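Local coordinates for protein cellulosomal scaffoldin (PDB 4WI0) that carries, in this C-terminal X-module and dockerin part, a calcium-bound type II dockerin that binds a cohesin, within a scaffoldin that probably also hydrolyses cellulose, at residues V38-S41 against N42-E46; D49-A52 against G53-V57; V13-S16 against T17-P20. The protein carries 1 engineered substitution. All coordinates share one frame; numbering follows the deposited sequence.

Interaction 1. Residues V38-S41 against N42-E46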
loop_
_atom_site.group_PDB
_atom_site.type_symbol
_atom_site.label_atom_id
_atom_site.label_comp_id
_atom_site.label_asym_id
_atom_site.label_seq_id
_atom_site.Cartn_x
_atom_site.Cartn_y
_atom_site.Cartn_z
ATOM N N VAL B 38 -4.982 25.361 -11.394
ATOM C CA VAL B 38 -4.329 24.084 -11.129
ATOM C C VAL B 38 -3.192 24.309 -10.141
ATOM O O VAL B 38 -2.452 25.300 -10.255
ATOM C CB VAL B 38 -3.799 23.469 -12.429
ATOM C CG1 VAL B 38 -3.178 22.113 -12.160
ATOM C CG2 VAL B 38 -4.933 23.342 -13.444
ATOM N N THR B 39 -3.049 23.404 -9.175
ATOM C CA THR B 39 -2.014 23.559 -8.159
ATOM C C THR B 39 -0.620 23.356 -8.772
ATOM O O THR B 39 -0.460 22.546 -9.683
ATOM C CB THR B 39 -2.189 22.588 -6.973
ATOM O OG1 THR B 39 -2.212 21.234 -7.443
ATOM C CG2 THR B 39 -3.469 22.896 -6.195
ATOM N N ASP B 40 0.364 24.103 -8.265
ATOM C CA ASP B 40 1.770 23.919 -8.650
ATOM C C ASP B 40 2.415 22.790 -7.844
ATOM O O ASP B 40 1.721 22.060 -7.129
ATOM C CB ASP B 40 2.557 25.238 -8.500
ATOM C CG ASP B 40 2.571 25.778 -7.072
ATOM O OD1 ASP B 40 2.432 25.006 -6.092
ATOM O OD2 ASP B 40 2.723 27.005 -6.933
ATOM N N SER B 41 3.739 22.644 -7.949
ATOM C CA SER B 41 4.444 21.559 -7.270
ATOM C C SER B 41 4.479 21.713 -5.746
ATOM O O SER B 41 4.799 20.761 -5.036
ATOM C CB SER B 41 5.861 21.415 -7.817
ATOM O OG SER B 41 6.633 22.576 -7.545
ATOM N N ASN B 42 4.158 22.904 -5.246
ATOM C CA ASN B 42 4.003 23.123 -3.813
ATOM C C ASN B 42 2.556 22.922 -3.358
ATOM O O ASN B 42 2.253 23.142 -2.193
ATOM C CB ASN B 42 4.452 24.541 -3.423
ATOM C CG ASN B 42 5.866 24.868 -3.874
ATOM O OD1 ASN B 42 6.174 26.017 -4.212
ATOM N ND2 ASN B 42 6.737 23.872 -3.869
ATOM N N GLY B 43 1.674 22.520 -4.273
ATOM C CA GLY B 43 0.251 22.364 -3.978
ATOM C C GLY B 43 -0.519 23.669 -3.942
ATOM O O GLY B 43 -1.676 23.698 -3.521
ATOM N N TYR B 44 0.110 24.751 -4.398
ATOM C CA TYR B 44 -0.477 26.085 -4.299
ATOM C C TYR B 44 -1.326 26.449 -5.516
ATOM O O TYR B 44 -0.916 26.231 -6.647
ATOM C CB TYR B 44 0.633 27.121 -4.127
ATOM C CG TYR B 44 0.127 28.533 -4.034
ATOM C CD1 TYR B 44 -0.532 28.981 -2.891
ATOM C CD2 TYR B 44 0.307 29.421 -5.083
ATOM C CE1 TYR B 44 -1.005 30.279 -2.803
ATOM C CE2 TYR B 44 -0.157 30.724 -5.002
ATOM C CZ TYR B 44 -0.811 31.147 -3.862
ATOM O OH TYR B 44 -1.273 32.434 -3.796
ATOM N N PHE B 45 -2.502 27.029 -5.277
ATOM C CA PHE B 45 -3.344 27.547 -6.359
ATOM C C PHE B 45 -3.739 28.998 -6.108
ATOM O O PHE B 45 -3.810 29.444 -4.952
ATOM C CB PHE B 45 -4.621 26.719 -6.519
ATOM C CG PHE B 45 -5.563 26.822 -5.355
ATOM C CD1 PHE B 45 -5.420 25.988 -4.257
ATOM C CD2 PHE B 45 -6.598 27.747 -5.361
ATOM C CE1 PHE B 45 -6.283 26.081 -3.178
ATOM C CE2 PHE B 45 -7.470 27.840 -4.288
ATOM C CZ PHE B 45 -7.308 27.010 -3.194
ATOM N N GLU B 46 -4.045 29.703 -7.195
ATOM C CA GLU B 46 -4.439 31.103 -7.135
ATOM C C GLU B 46 -5.466 31.410 -8.223
ATOM O O GLU B 46 -5.197 31.208 -9.397
ATOM C CB GLU B 46 -3.205 31.977 -7.333
ATOM C CG GLU B 46 -3.265 33.320 -6.655
ATOM C CD GLU B 46 -1.988 34.088 -6.876
ATOM O OE1 GLU B 46 -1.098 34.009 -6.012
ATOM O OE2 GLU B 46 -1.870 34.730 -7.935
HETATM O O HOH W 1 4.162 28.076 -4.862
#
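The carboxylate of Asp40 and the ring of Tyr44 are the flat groups that meet, their planes 32° apart. The backbone N of Tyr44 and that of Asn42 approach Asp40 OD1 from opposite faces of the carboxylate, at 2.9 Å and 2.8 Å respectively; one oxygen accepts from two amides, which fixes the carboxylate against residues 42-44. Its partner OD2 lies near the plane of the Tyr44 ring, at the edge, 3.9 Å from Tyr44 CD2. Glu46 OE1 also lies in the ring plane, where its anti lone pair accepts from Tyr44 OH. A chi1 of 61° swings CG of Asp40 between its own N and carbonyl carbon, which carries the acid back over the chain that follows. One water donates to both Asp40 OD2 and Asn42 OD1 and bridges the two side chains.

The backbone forms a type I turn from Asp40 to Gly43, closed by Gly43 N to Asp40 O at 2.9 Å. Gly43 has positive phi, and Asp40 N then bonds to Tyr44 O at 3.0 Å: together this is the pattern of a type I turn with a G1 bulge, while the bond from Asn42 N to Asp40 OD1 makes an Asx turn on top of it. Before the turn, Thr39 CG2 packs 3.3 Å from Gly43 O and 4.0 Å from Phe45 CB, and Thr39 OG1 is hydrogen-bonded to Lys23 O and Phe26 N.

The turn carries the chain from strand 34-38 of one sheet to strand 44-50 of the other. Phe45 reaches inward onto Ile8 of strand 2-10 and Val28 of strand 27-31, and the Tyr44 ring meets that of Tyr7.

Interaction 2. Residues D49-A52 against G53-V57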
loop_
_atom_site.group_PDB
_atom_site.type_symbol
_atom_site.label_atom_id
_atom_site.label_comp_id
_atom_site.label_asym_id
_atom_site.label_seq_id
_atom_site.Cartn_x
_atom_site.Cartn_y
_atom_site.Cartn_z
ATOM N N ASP B 49 -9.550 37.731 -9.898
ATOM C CA ASP B 49 -10.763 38.387 -10.416
ATOM C C ASP B 49 -12.062 37.697 -10.000
ATOM O O ASP B 49 -13.029 37.664 -10.764
ATOM C CB ASP B 49 -10.712 38.513 -11.949
ATOM C CG ASP B 49 -9.513 39.315 -12.442
ATOM O OD1 ASP B 49 -9.029 40.214 -11.720
ATOM O OD2 ASP B 49 -9.062 39.049 -13.577
ATOM N N VAL B 50 -12.090 37.154 -8.788
ATOM C CA VAL B 50 -13.289 36.480 -8.293
ATOM C C VAL B 50 -14.231 37.528 -7.708
ATOM O O VAL B 50 -13.812 38.380 -6.919
ATOM C CB VAL B 50 -12.962 35.414 -7.232
ATOM C CG1 VAL B 50 -14.235 34.749 -6.726
ATOM C CG2 VAL B 50 -12.014 34.370 -7.800
ATOM N N ALA B 51 -15.499 37.459 -8.100
ATOM C CA ALA B 51 -16.513 38.368 -7.579
ATOM C C ALA B 51 -16.878 37.972 -6.156
ATOM O O ALA B 51 -16.937 36.784 -5.824
ATOM C CB ALA B 51 -17.754 38.359 -8.463
ATOM N N ALA B 52 -17.110 38.985 -5.325
ATOM C CA ALA B 52 -17.564 38.800 -3.957
ATOM C C ALA B 52 -18.897 38.060 -3.950
ATOM O O ALA B 52 -19.757 38.318 -4.785
ATOM C CB ALA B 52 -17.711 40.149 -3.272
ATOM N N GLY B 53 -19.055 37.145 -2.999
ATOM C CA GLY B 53 -20.209 36.247 -2.953
ATOM C C GLY B 53 -19.870 34.970 -2.206
ATOM O O GLY B 53 -18.760 34.817 -1.703
ATOM N N THR B 54 -20.834 34.055 -2.139
ATOM C CA THR B 54 -20.674 32.786 -1.435
ATOM C C THR B 54 -20.775 31.623 -2.415
ATOM O O THR B 54 -21.730 31.551 -3.199
ATOM C CB THR B 54 -21.756 32.598 -0.354
ATOM O OG1 THR B 54 -21.786 33.743 0.509
ATOM C CG2 THR B 54 -21.478 31.355 0.474
ATOM N N TYR B 55 -19.815 30.699 -2.327
ATOM C CA TYR B 55 -19.614 29.668 -3.336
ATOM C C TYR B 55 -19.341 28.299 -2.746
ATOM O O TYR B 55 -18.894 28.161 -1.606
ATOM C CB TYR B 55 -18.399 30.011 -4.221
ATOM C CG TYR B 55 -18.455 31.352 -4.905
ATOM C CD1 TYR B 55 -19.168 31.528 -6.089
ATOM C CD2 TYR B 55 -17.778 32.449 -4.378
ATOM C CE1 TYR B 55 -19.217 32.763 -6.723
ATOM C CE2 TYR B 55 -17.822 33.690 -5.003
ATOM C CZ TYR B 55 -18.537 33.841 -6.173
ATOM O OH TYR B 55 -18.578 35.068 -6.790
ATOM N N THR B 56 -19.596 27.287 -3.564
ATOM C CA THR B 56 -19.047 25.965 -3.359
ATOM C C THR B 56 -17.749 25.898 -4.152
ATOM O O THR B 56 -17.717 26.304 -5.306
ATOM C CB THR B 56 -20.023 24.886 -3.849
ATOM O OG1 THR B 56 -21.247 25.007 -3.119
ATOM C CG2 THR B 56 -19.448 23.496 -3.638
ATOM N N VAL B 57 -16.677 25.415 -3.527
ATOM C CA VAL B 57 -15.409 25.195 -4.224
ATOM C C VAL B 57 -15.232 23.695 -4.461
ATOM O O VAL B 57 -15.381 22.909 -3.527
ATOM C CB VAL B 57 -14.227 25.773 -3.422
ATOM C CG1 VAL B 57 -12.905 25.485 -4.116
ATOM C CG2 VAL B 57 -14.404 27.282 -3.265
#
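Tyr55 reaches back across the bend to Val50 and Ala51, and its side chain can be followed outward from the strand. At CB the bond points toward residues 49-52, and a chi1 of -56°, with CG beside the backbone N and anti to the carbonyl carbon, lays the ring along the inside of the bend. The first ring atom to touch is CE2, which lies 4.1 Å from Val50 CG1 in an oblique apolar contact; the two side chains run antiparallel past one another. CE2 is also 3.3 Å from Ala51 O, and CZ follows at 3.4 Å from the same oxygen, which sits at the ring edge, in the plane of the ring. At the tip, OH donates to Ala51 O at 2.6 Å. The hydroxyl comes in above the carbonyl plane of Ala51, 47° out of it. Ala51 CB flanks the hydroxyl at 3.8 Å from Tyr55 OH.

A tyrosine whose hydroxyl returns to the backbone of the fourth residue before it, across a connection between two sheets, is a tyrosine corner, a motif of Greek-key beta sandwiches. Here it spans the arch from strand 44-50 to strand 53-60, within the module related to the carboxypeptidase regulatory-like family. Gly53, two residues before the tyrosine, has a phi of 155°, an extended conformation in which a beta carbon would run into Ala52 O.

At the start of the arch, Asp49 and Val50 share Thr2 as their partner on strand 2-10, a G1 beta bulge, and Val50 O accepts from Thr2 OG1. Val50 and Tyr55 both also touch Ile30 of strand 27-31.

Interaction 3. Residues V13-S16 against T17-P20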
loop_
_atom_site.group_PDB
_atom_site.type_symbol
_atom_site.label_atom_id
_atom_site.label_comp_id
_atom_site.label_asym_id
_atom_site.label_seq_id
_atom_site.Cartn_x
_atom_site.Cartn_y
_atom_site.Cartn_z
ATOM N N VAL B 13 1.835 10.111 2.906
ATOM C CA VAL B 13 3.184 10.623 3.160
ATOM C C VAL B 13 4.014 10.648 1.872
ATOM O O VAL B 13 3.955 9.714 1.076
ATOM C CB VAL B 13 3.900 9.827 4.285
ATOM C CG1 VAL B 13 3.074 9.859 5.568
ATOM C CG2 VAL B 13 4.178 8.386 3.874
ATOM N N THR B 14 4.776 11.724 1.668
ATOM C CA THR B 14 5.581 11.902 0.454
ATOM C C THR B 14 7.056 12.069 0.795
ATOM O O THR B 14 7.423 12.086 1.968
ATOM C CB THR B 14 5.123 13.140 -0.346
ATOM O OG1 THR B 14 5.287 14.317 0.450
ATOM C CG2 THR B 14 3.658 13.014 -0.751
ATOM N N THR B 15 7.889 12.173 -0.241
ATOM C CA THR B 15 9.306 12.512 -0.098
ATOM C C THR B 15 9.633 13.713 -0.970
ATOM O O THR B 15 8.784 14.190 -1.729
ATOM C CB THR B 15 10.223 11.354 -0.535
ATOM O OG1 THR B 15 10.101 11.151 -1.949
ATOM C CG2 THR B 15 9.875 10.075 0.212
ATOM N N SER B 16 10.881 14.179 -0.872
ATOM C CA SER B 16 11.371 15.297 -1.673
ATOM C C SER B 16 11.192 15.046 -3.165
ATOM O O SER B 16 10.917 15.971 -3.931
ATOM C CB SER B 16 12.861 15.531 -1.383
ATOM O OG SER B 16 13.100 15.567 0.014
ATOM N N THR B 17 11.346 13.788 -3.571
ATOM C CA THR B 17 11.274 13.429 -4.983
ATOM C C THR B 17 9.821 13.294 -5.457
ATOM O O THR B 17 9.502 13.670 -6.580
ATOM C CB THR B 17 12.044 12.119 -5.287
ATOM O OG1 THR B 17 11.254 10.985 -4.908
ATOM C CG2 THR B 17 13.379 12.078 -4.550
ATOM N N THR B 18 8.945 12.753 -4.609
ATOM C CA THR B 18 7.561 12.477 -5.015
ATOM C C THR B 18 6.604 13.652 -4.793
ATOM O O THR B 18 5.639 13.792 -5.534
ATOM C CB THR B 18 6.965 11.249 -4.290
ATOM O OG1 THR B 18 6.830 11.523 -2.893
ATOM C CG2 THR B 18 7.838 10.015 -4.487
ATOM N N ALA B 19 6.851 14.469 -3.770
ATOM C CA ALA B 19 5.942 15.567 -3.414
ATOM C C ALA B 19 5.601 16.513 -4.585
ATOM O O ALA B 19 4.417 16.739 -4.863
ATOM C CB ALA B 19 6.483 16.345 -2.225
ATOM N N PRO B 20 6.621 17.055 -5.279
ATOM C CA PRO B 20 6.365 17.954 -6.415
ATOM C C PRO B 20 5.507 17.370 -7.545
ATOM O O PRO B 20 4.837 18.126 -8.249
ATOM C CB PRO B 20 7.774 18.289 -6.934
ATOM C CG PRO B 20 8.695 17.321 -6.281
ATOM C CD PRO B 20 8.060 16.984 -4.972
HETATM O O HOH W 2 5.426 9.191 -2.017
HETATM O O HOH W 3 11.370 9.136 -3.224
#
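Thr15 and Thr18 build the turn that leads into the short helix 19-22, with the bonding of one half of a capping box. Thr15 N donates to Thr18 OG1 at 2.9 Å, and at 175° the N-H points almost straight at the hydroxyl oxygen. Thr18 can offer that oxygen because its chi1 of 66° places OG1 between its own N and carbonyl carbon, turned back over the preceding loop. Thr15 OG1 lies 3.3 Å from Thr18 N.

The backbone closes the same bend as an alpha turn. Ala19 N bonds to Thr15 O at 2.8 Å, and Thr18 N adds only a weak bond to that oxygen. The methyl of Ala19 lies against the turn, with Ala19 CB 3.6 Å from Thr14 OG1, while Thr14 CB sits beside the Thr18 hydroxyl.

Two waters extend the polar network. The side chains of Thr15 and Thr17 run alongside each other, and one water spans their hydroxyls; a second sits 2.9 Å from Thr18 OG1 and reaches Val13 O weakly. Thr18 is buried although most of the turn is at the surface: its side chain is about 4 Å from that of Asp134, a ligand of one bound calcium ion, and about 8 Å from a calcium ion itself. The turn therefore places the Thr18 side chain of the X-module next to a calcium-binding loop of the dockerin, where the two modules lie against each other.

Beyond Ala19, proline interrupts the bonding: Pro20 has no N-H to give to the carbonyl four residues back, and its CD instead rests 3.2 Å from Ser16 O.

How the interactions relate
All three contacts are local turns of the X-module, but they differ in burial and chemistry. Interactions 1 and 2 sit at the two ends of strand 44-50, their centres 19 Å apart, and each carries the chain between the sheets. Interaction 1 is partly buried and turns on a carboxylate that binds backbone amides, whereas interaction 2, at the surface, relies on an aromatic hydroxyl and a backbone carbonyl, with an apolar patch beneath. Interaction 3, also superficial, uses threonine hydroxyls and water beside the dockerin. It touches interaction 1 through Ser41 CB and Pro20 O, 3.5 Å apart, but lies about 19 Å from interaction 2 at the nearest atoms.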